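Local coordinates for protein glycosyl transferase family 8 (Streptococcus pneumoniae, PDB 5GVV) that transfers galactose from UDP-galactose to the terminal glucose of the already glycosylated serine-rich repeat protein PsrP, as the third step of its O-glycosylation, at residues I110-L115 against L222-H227; A129-C134 against Q195-I200. All blocks are in the same frame, centred on the assembly; numbering follows the deposited sequence.

Contact 1 of 2, residues I110-L115 against L222-H227; sequences IVTGDL and LPLILH. With MN (manganese (II) ion), chain C.
Ile110 and Leu226 form an antiparallel hydrogen-bonded pair. Ile110 N gives a bond to Leu226 O (2.9 Å), and Leu226 N returns one to Ile110 O that is nearly straight at 172°. The two side chains share one face of this two-stranded sheet, where helix 244-251 packs on both. Val111 and Ile225 follow as a non-hydrogen-bonded pair on the other face, with Val111 CA 3.4 Å from Leu224 O in a CA-H...O contact. Thr112 carries the bonding past the strand end. Thr112 N donates to Leu224 O at 2.9 Å. With chi1 at 68°, Thr112 OG1 is held close to its own backbone on both sides and donates to Pro223 O at 2.7 Å from above the carbonyl plane. One water donates to both Thr112 OG1 and Leu222 O. Gly113 CA packs against the Leu224 CD2 methyl at 3.5 Å. The side chains of Leu115 and Leu224 run past each other in opposite directions, and Leu115 CD2 lies 4.0 Å from Ile225 CG1. His227 binds the manganese ion through NE2. The Thr112 hydroxyl thus both gives and accepts, and backbone bonds with apolar packing fix the strand that presents the metal ligand.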
ATOM      1  N   ILE A 110       5.528   6.996  13.918  1.00 11.15           N
ATOM      2  CA  ILE A 110       4.925   8.253  13.493  1.00 11.98           C
ATOM      3  C   ILE A 110       5.639   9.430  14.162  1.00 12.55           C
ATOM      4  O   ILE A 110       5.797   9.442  15.383  1.00 11.34           O
ATOM      5  CB  ILE A 110       3.452   8.311  13.916  1.00 10.20           C
ATOM      6  CG1 ILE A 110       2.628   7.248  13.180  1.00 13.47           C
ATOM      7  CG2 ILE A 110       2.875   9.699  13.670  1.00 11.37           C
ATOM      8  CD1 ILE A 110       2.351   7.580  11.714  1.00 10.53           C
ATOM      9  N   VAL A 111       6.045  10.419  13.367  1.00 12.38           N
ATOM     10  CA  VAL A 111       6.603  11.666  13.889  1.00 13.17           C
ATOM     11  C   VAL A 111       5.467  12.679  13.999  1.00 14.14           C
ATOM     12  O   VAL A 111       4.693  12.852  13.050  1.00 13.50           O
ATOM     13  CB  VAL A 111       7.701  12.209  12.951  1.00 12.63           C
ATOM     14  CG1 VAL A 111       8.250  13.549  13.454  1.00 12.17           C
ATOM     15  CG2 VAL A 111       8.815  11.177  12.795  1.00  8.44           C
ATOM     16  N   THR A 112       5.351  13.334  15.154  1.00 12.88           N
ATOM     17  CA  THR A 112       4.221  14.227  15.407  1.00 14.91           C
ATOM     18  C   THR A 112       4.610  15.697  15.514  1.00 16.83           C
ATOM     19  O   THR A 112       3.743  16.552  15.723  1.00 20.27           O
ATOM     20  CB  THR A 112       3.475  13.860  16.713  1.00 17.30           C
ATOM     21  OG1 THR A 112       4.320  14.127  17.844  1.00 16.78           O
ATOM     22  CG2 THR A 112       3.062  12.399  16.710  1.00 14.83           C
ATOM     23  N   GLY A 113       5.896  15.997  15.377  1.00 16.40           N
ATOM     24  CA  GLY A 113       6.342  17.376  15.475  1.00 15.64           C
ATOM     25  C   GLY A 113       7.780  17.614  15.058  1.00 17.69           C
ATOM     26  O   GLY A 113       8.452  16.714  14.542  1.00 17.40           O
ATOM     27  N   ASP A 114       8.241  18.844  15.279  1.00 18.77           N
ATOM     28  CA  ASP A 114       9.586  19.281  14.917  1.00 19.39           C
ATOM     29  C   ASP A 114      10.635  18.489  15.687  1.00 21.10           C
ATOM     30  O   ASP A 114      10.593  18.438  16.916  1.00 21.31           O
ATOM     31  CB  ASP A 114       9.722  20.772  15.243  1.00 22.32           C
ATOM     32  CG  ASP A 114      11.005  21.394  14.710  1.00 24.00           C
ATOM     33  OD1 ASP A 114      11.981  20.670  14.401  1.00 25.52           O
ATOM     34  OD2 ASP A 114      11.035  22.636  14.615  1.00 29.03           O
ATOM     35  N   LEU A 115      11.584  17.889  14.967  1.00 17.04           N
ATOM     36  CA  LEU A 115      12.649  17.099  15.595  1.00 17.85           C
ATOM     37  C   LEU A 115      13.979  17.847  15.698  1.00 19.73           C
ATOM     38  O   LEU A 115      15.026  17.220  15.884  1.00 19.45           O
ATOM     39  CB  LEU A 115      12.865  15.786  14.837  1.00 17.42           C
ATOM     40  CG  LEU A 115      11.694  14.812  14.732  1.00 13.88           C
ATOM     41  CD1 LEU A 115      12.095  13.561  13.974  1.00 13.00           C
ATOM     42  CD2 LEU A 115      11.166  14.449  16.118  1.00 17.05           C
ATOM     43  N   LEU A 222       0.974  14.808  22.295  1.00 16.76           N
ATOM     44  CA  LEU A 222       1.607  13.620  21.728  1.00 14.48           C
ATOM     45  C   LEU A 222       3.121  13.659  21.874  1.00 14.58           C
ATOM     46  O   LEU A 222       3.738  14.713  21.695  1.00 15.52           O
ATOM     47  CB  LEU A 222       1.252  13.497  20.245  1.00 15.59           C
ATOM     48  CG  LEU A 222       0.224  12.468  19.769  1.00 17.10           C
ATOM     49  CD1 LEU A 222      -0.614  11.943  20.904  1.00 14.65           C
ATOM     50  CD2 LEU A 222      -0.653  13.046  18.650  1.00 19.56           C
ATOM     51  N   PRO A 223       3.728  12.509  22.211  1.00 12.45           N
ATOM     52  CA  PRO A 223       5.191  12.426  22.175  1.00 14.40           C
ATOM     53  C   PRO A 223       5.672  12.658  20.742  1.00 15.49           C
ATOM     54  O   PRO A 223       4.943  12.324  19.803  1.00 11.33           O
ATOM     55  CB  PRO A 223       5.466  10.984  22.605  1.00 13.35           C
ATOM     56  CG  PRO A 223       4.271  10.610  23.455  1.00 17.27           C
ATOM     57  CD  PRO A 223       3.107  11.294  22.778  1.00 14.35           C
ATOM     58  N   LEU A 224       6.860  13.236  20.578  1.00 13.40           N
ATOM     59  CA  LEU A 224       7.360  13.579  19.248  1.00 14.61           C
ATOM     60  C   LEU A 224       7.504  12.364  18.333  1.00 14.21           C
ATOM     61  O   LEU A 224       7.306  12.468  17.114  1.00 16.53           O
ATOM     62  CB  LEU A 224       8.680  14.357  19.339  1.00 16.46           C
ATOM     63  CG  LEU A 224       8.526  15.835  19.693  1.00 20.49           C
ATOM     64  CD1 LEU A 224       9.857  16.505  20.024  1.00 20.57           C
ATOM     65  CD2 LEU A 224       7.843  16.560  18.552  1.00 17.52           C
ATOM     66  N   ILE A 225       7.852  11.213  18.905  1.00 11.96           N
ATOM     67  CA  ILE A 225       7.946   9.995  18.101  1.00 12.55           C
ATOM     68  C   ILE A 225       7.186   8.823  18.725  1.00 13.26           C
ATOM     69  O   ILE A 225       7.503   8.384  19.833  1.00 12.86           O
ATOM     70  CB  ILE A 225       9.411   9.609  17.796  1.00 14.02           C
ATOM     71  CG1 ILE A 225      10.086  10.717  16.982  1.00 14.60           C
ATOM     72  CG2 ILE A 225       9.457   8.293  17.031  1.00 13.16           C
ATOM     73  CD1 ILE A 225      11.502  10.399  16.490  1.00 14.02           C
ATOM     74  N   LEU A 226       6.177   8.330  18.004  1.00 10.16           N
ATOM     75  CA  LEU A 226       5.369   7.197  18.459  1.00 10.85           C
ATOM     76  C   LEU A 226       5.817   5.920  17.769  1.00 12.22           C
ATOM     77  O   LEU A 226       5.717   5.814  16.547  1.00 15.46           O
ATOM     78  CB  LEU A 226       3.893   7.427  18.132  1.00 12.87           C
ATOM     79  CG  LEU A 226       3.133   8.507  18.888  1.00 15.48           C
ATOM     80  CD1 LEU A 226       1.720   8.623  18.349  1.00 14.21           C
ATOM     81  CD2 LEU A 226       3.116   8.193  20.375  1.00 15.40           C
ATOM     82  N   HIS A 227       6.269   4.940  18.549  1.00 12.16           N
ATOM     83  CA  HIS A 227       6.799   3.697  17.992  1.00 13.13           C
ATOM     84  C   HIS A 227       5.861   2.530  18.296  1.00 14.20           C
ATOM     85  O   HIS A 227       5.720   2.112  19.453  1.00 13.42           O
ATOM     86  CB  HIS A 227       8.199   3.424  18.555  1.00 11.10           C
ATOM     87  CG  HIS A 227       8.947   2.350  17.831  1.00 12.67           C
ATOM     88  ND1 HIS A 227      10.222   1.956  18.190  1.00 11.15           N
ATOM     89  CD2 HIS A 227       8.613   1.592  16.756  1.00 12.71           C
ATOM     90  CE1 HIS A 227      10.634   1.005  17.375  1.00 15.55           C
ATOM     91  NE2 HIS A 227       9.676   0.760  16.497  1.00 13.61           N
TER
HETATM   92 MN    MN C 501       9.717  -0.735  14.994  1.00 32.61          MN
HETATM   93  O   HOH W   1       3.533  16.187  19.391  1.00 16.58           O

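Contact 2 of 2, residues A129-C134 against Q195-I200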
ATOM      1  N   ALA A 129      23.061   7.763  19.737  1.00 20.23           N
ATOM      2  CA  ALA A 129      22.134   8.141  20.801  1.00 20.39           C
ATOM      3  C   ALA A 129      20.845   7.350  20.615  1.00 21.03           C
ATOM      4  O   ALA A 129      20.393   7.159  19.482  1.00 16.75           O
ATOM      5  CB  ALA A 129      21.844   9.636  20.768  1.00 20.46           C
ATOM      6  N   ALA A 130      20.250   6.892  21.714  1.00 16.67           N
ATOM      7  CA  ALA A 130      19.033   6.085  21.627  1.00 16.43           C
ATOM      8  C   ALA A 130      18.208   6.177  22.908  1.00 17.09           C
ATOM      9  O   ALA A 130      18.733   6.520  23.970  1.00 13.74           O
ATOM     10  CB  ALA A 130      19.385   4.633  21.333  1.00 15.09           C
ATOM     11  N   ALA A 131      16.920   5.860  22.810  1.00 15.96           N
ATOM     12  CA  ALA A 131      16.048   5.820  23.983  1.00 14.95           C
ATOM     13  C   ALA A 131      16.078   4.435  24.612  1.00 15.44           C
ATOM     14  O   ALA A 131      16.337   3.443  23.928  1.00 14.18           O
ATOM     15  CB  ALA A 131      14.609   6.196  23.607  1.00 13.48           C
ATOM     16  N   ARG A 132      15.783   4.360  25.907  1.00 15.55           N
ATOM     17  CA  ARG A 132      15.740   3.080  26.603  1.00 16.05           C
ATOM     18  C   ARG A 132      14.601   2.221  26.081  1.00 18.76           C
ATOM     19  O   ARG A 132      13.639   2.732  25.504  1.00 16.82           O
ATOM     20  CB  ARG A 132      15.568   3.300  28.107  1.00 17.94           C
ATOM     21  CG  ARG A 132      14.256   3.968  28.480  1.00 18.94           C
ATOM     22  CD  ARG A 132      14.223   4.363  29.948  1.00 18.78           C
ATOM     23  NE  ARG A 132      13.092   5.237  30.249  1.00 19.11           N
ATOM     24  CZ  ARG A 132      12.737   5.595  31.481  1.00 23.19           C
ATOM     25  NH1 ARG A 132      13.413   5.142  32.525  1.00 22.79           N
ATOM     26  NH2 ARG A 132      11.700   6.396  31.669  1.00 20.91           N
ATOM     27  N   SER A 133      14.708   0.913  26.299  1.00 18.08           N
ATOM     28  CA  SER A 133      13.692  -0.026  25.833  1.00 20.63           C
ATOM     29  C   SER A 133      12.481  -0.063  26.765  1.00 20.30           C
ATOM     30  O   SER A 133      12.616  -0.331  27.966  1.00 15.59           O
ATOM     31  CB  SER A 133      14.295  -1.426  25.680  1.00 21.30           C
ATOM     32  OG  SER A 133      13.304  -2.382  25.340  1.00 25.71           O
ATOM     33  N   CYS A 134      11.305   0.213  26.198  1.00 15.33           N
ATOM     34  CA  CYS A 134      10.026   0.168  26.915  1.00 17.73           C
ATOM     35  C   CYS A 134      10.046   0.833  28.290  1.00 19.22           C
ATOM     36  O   CYS A 134       9.765   0.185  29.300  1.00 19.53           O
ATOM     37  CB  CYS A 134       9.536  -1.277  27.042  1.00 18.84           C
ATOM     38  SG  CYS A 134       9.439  -2.144  25.463  1.00 29.00           S
ATOM     39  N   GLN A 195      10.257  10.441  24.837  1.00 15.65           N
ATOM     40  CA  GLN A 195       9.367  11.044  23.843  1.00 15.14           C
ATOM     41  C   GLN A 195       9.941  11.022  22.419  1.00 15.31           C
ATOM     42  O   GLN A 195       9.221  11.287  21.450  1.00 14.66           O
ATOM     43  CB  GLN A 195       8.982  12.475  24.239  1.00 17.32           C
ATOM     44  CG  GLN A 195       9.972  13.550  23.782  1.00 18.23           C
ATOM     45  CD  GLN A 195       9.296  14.898  23.565  1.00 21.06           C
ATOM     46  OE1 GLN A 195       8.152  14.962  23.104  1.00 21.31           O
ATOM     47  NE2 GLN A 195      10.004  15.982  23.888  1.00 22.26           N
ATOM     48  N   TYR A 196      11.224  10.701  22.291  1.00 13.14           N
ATOM     49  CA  TYR A 196      11.854  10.615  20.972  1.00 15.83           C
ATOM     50  C   TYR A 196      11.846   9.184  20.437  1.00 11.62           C
ATOM     51  O   TYR A 196      12.342   8.906  19.338  1.00 14.25           O
ATOM     52  CB  TYR A 196      13.272  11.176  21.021  1.00 12.07           C
ATOM     53  CG  TYR A 196      13.310  12.685  21.085  1.00 18.29           C
ATOM     54  CD1 TYR A 196      12.884  13.444  20.007  1.00 19.29           C
ATOM     55  CD2 TYR A 196      13.775  13.346  22.215  1.00 18.86           C
ATOM     56  CE1 TYR A 196      12.917  14.816  20.046  1.00 20.97           C
ATOM     57  CE2 TYR A 196      13.811  14.723  22.266  1.00 23.94           C
ATOM     58  CZ  TYR A 196      13.380  15.453  21.175  1.00 21.78           C
ATOM     59  OH  TYR A 196      13.411  16.827  21.208  1.00 27.58           O
ATOM     60  N   ASN A 197      11.276   8.288  21.234  1.00 13.46           N
ATOM     61  CA  ASN A 197      11.011   6.910  20.834  1.00 11.30           C
ATOM     62  C   ASN A 197      10.008   6.345  21.831  1.00 11.67           C
ATOM     63  O   ASN A 197      10.352   5.504  22.667  1.00 10.81           O
ATOM     64  CB  ASN A 197      12.294   6.079  20.846  1.00 10.74           C
ATOM     65  CG  ASN A 197      12.121   4.714  20.195  1.00 11.52           C
ATOM     66  OD1 ASN A 197      11.002   4.256  19.950  1.00  9.60           O
ATOM     67  ND2 ASN A 197      13.234   4.050  19.935  1.00 10.35           N
ATOM     68  N   PHE A 198       8.774   6.832  21.752  1.00  9.62           N
ATOM     69  CA  PHE A 198       7.749   6.498  22.734  1.00  9.41           C
ATOM     70  C   PHE A 198       7.050   5.218  22.299  1.00 12.04           C
ATOM     71  O   PHE A 198       6.226   5.219  21.368  1.00 14.68           O
ATOM     72  CB  PHE A 198       6.753   7.651  22.860  1.00 12.11           C
ATOM     73  CG  PHE A 198       5.867   7.571  24.081  1.00 13.42           C
ATOM     74  CD1 PHE A 198       4.697   6.823  24.059  1.00 14.95           C
ATOM     75  CD2 PHE A 198       6.209   8.248  25.247  1.00 14.63           C
ATOM     76  CE1 PHE A 198       3.877   6.749  25.184  1.00 14.81           C
ATOM     77  CE2 PHE A 198       5.393   8.183  26.373  1.00 15.98           C
ATOM     78  CZ  PHE A 198       4.226   7.432  26.337  1.00 14.07           C
ATOM     79  N   GLN A 199       7.384   4.125  22.978  1.00 12.04           N
ATOM     80  CA  GLN A 199       6.979   2.798  22.534  1.00 13.67           C
ATOM     81  C   GLN A 199       5.568   2.414  22.975  1.00 16.65           C
ATOM     82  O   GLN A 199       5.361   1.543  23.828  1.00 15.52           O
ATOM     83  CB  GLN A 199       8.038   1.772  22.946  1.00 12.97           C
ATOM     84  CG  GLN A 199       9.387   2.049  22.255  1.00 13.61           C
ATOM     85  CD  GLN A 199      10.582   1.741  23.131  1.00 13.14           C
ATOM     86  OE1 GLN A 199      10.736   0.617  23.605  1.00 15.02           O
ATOM     87  NE2 GLN A 199      11.440   2.740  23.352  1.00  9.43           N
ATOM     88  N   ILE A 200       4.597   3.074  22.352  1.00 15.41           N
ATOM     89  CA  ILE A 200       3.187   2.853  22.630  1.00 14.00           C
ATOM     90  C   ILE A 200       2.764   1.428  22.250  1.00 16.53           C
ATOM     91  O   ILE A 200       1.725   0.933  22.698  1.00 15.25           O
ATOM     92  CB  ILE A 200       2.330   3.893  21.875  1.00 14.71           C
ATOM     93  CG1 ILE A 200       0.926   3.995  22.475  1.00 15.32           C
ATOM     94  CG2 ILE A 200       2.286   3.587  20.383  1.00 14.09           C
ATOM     95  CD1 ILE A 200       0.870   4.830  23.740  1.00 12.46           C
TER
HETATM   96  O   HOH W   2      15.969   4.668  20.573  1.00 12.83           O
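Gln199 reaches across to the backbone of Arg132 and Cys134 with both ends of its amide. Gln199 NE2 donates to Arg132 O at 3.1 Å, with that oxygen close to the amide plane. Gln199 OE1 accepts from Cys134 N at 2.7 Å, the donor lying above the carbonyl plane. Gln199 NE2 also donates to Asn197 O (3.0 Å), within its own segment. Three bonds therefore hold the amide and fix its rotation. The chain of Gln199 is bent at chi2 (144°), which brings the amide round to the turning backbone. Gln199 is itself the centre of an inverse gamma turn, closed by Ile200 N on Phe198 O. Beside this polar grip, Ala131 CB meets Asn197 CB at 3.6 Å, the one close apolar touch between the segments. A water accepts from both Ala131 N and Asn197 ND2, bridging the two segments there. Asn197 ND2 also bonds Asn142, and Asn197 OD1 bonds His227 ND1.

The other side is looser. The Arg132 side chain is exposed, but its NH2 forms a salt bridge with Asp194, just before 195-200. Cys134 is partly exposed, though held by its backbone N.

The arrangement belongs to the GT-A fold of family 8 glycosyltransferases. Segment 129-134 continues from strand 128-131 of the central mixed sheet, and Asn197 stands as a second-shell residue behind His227, a manganese ligand.

The centres of contacts 1 and 2 lie about 11 Å apart, both within the glycosyltransferase domain. Along the chain the order is 110-115, 129-134, 195-200, 222-227, so both segments of contact 2 fall between those of contact 1. They belong to different sheets: contact 1 to the two-stranded pair 109-111 and 225-227, contact 2 to strand 128-131 of the seven-stranded sheet. The loop 195-200 joins them directly. Phe198 N to Ile225 O and His227 N to Phe198 O, each 2.8 Å, are probable hydrogen bonds. The loop thus lies alongside strand 225-227 and ties contact 2 to the metal-binding strand. At the manganese, His227 is joined by Asp106 and Asp108 of the DxD motif.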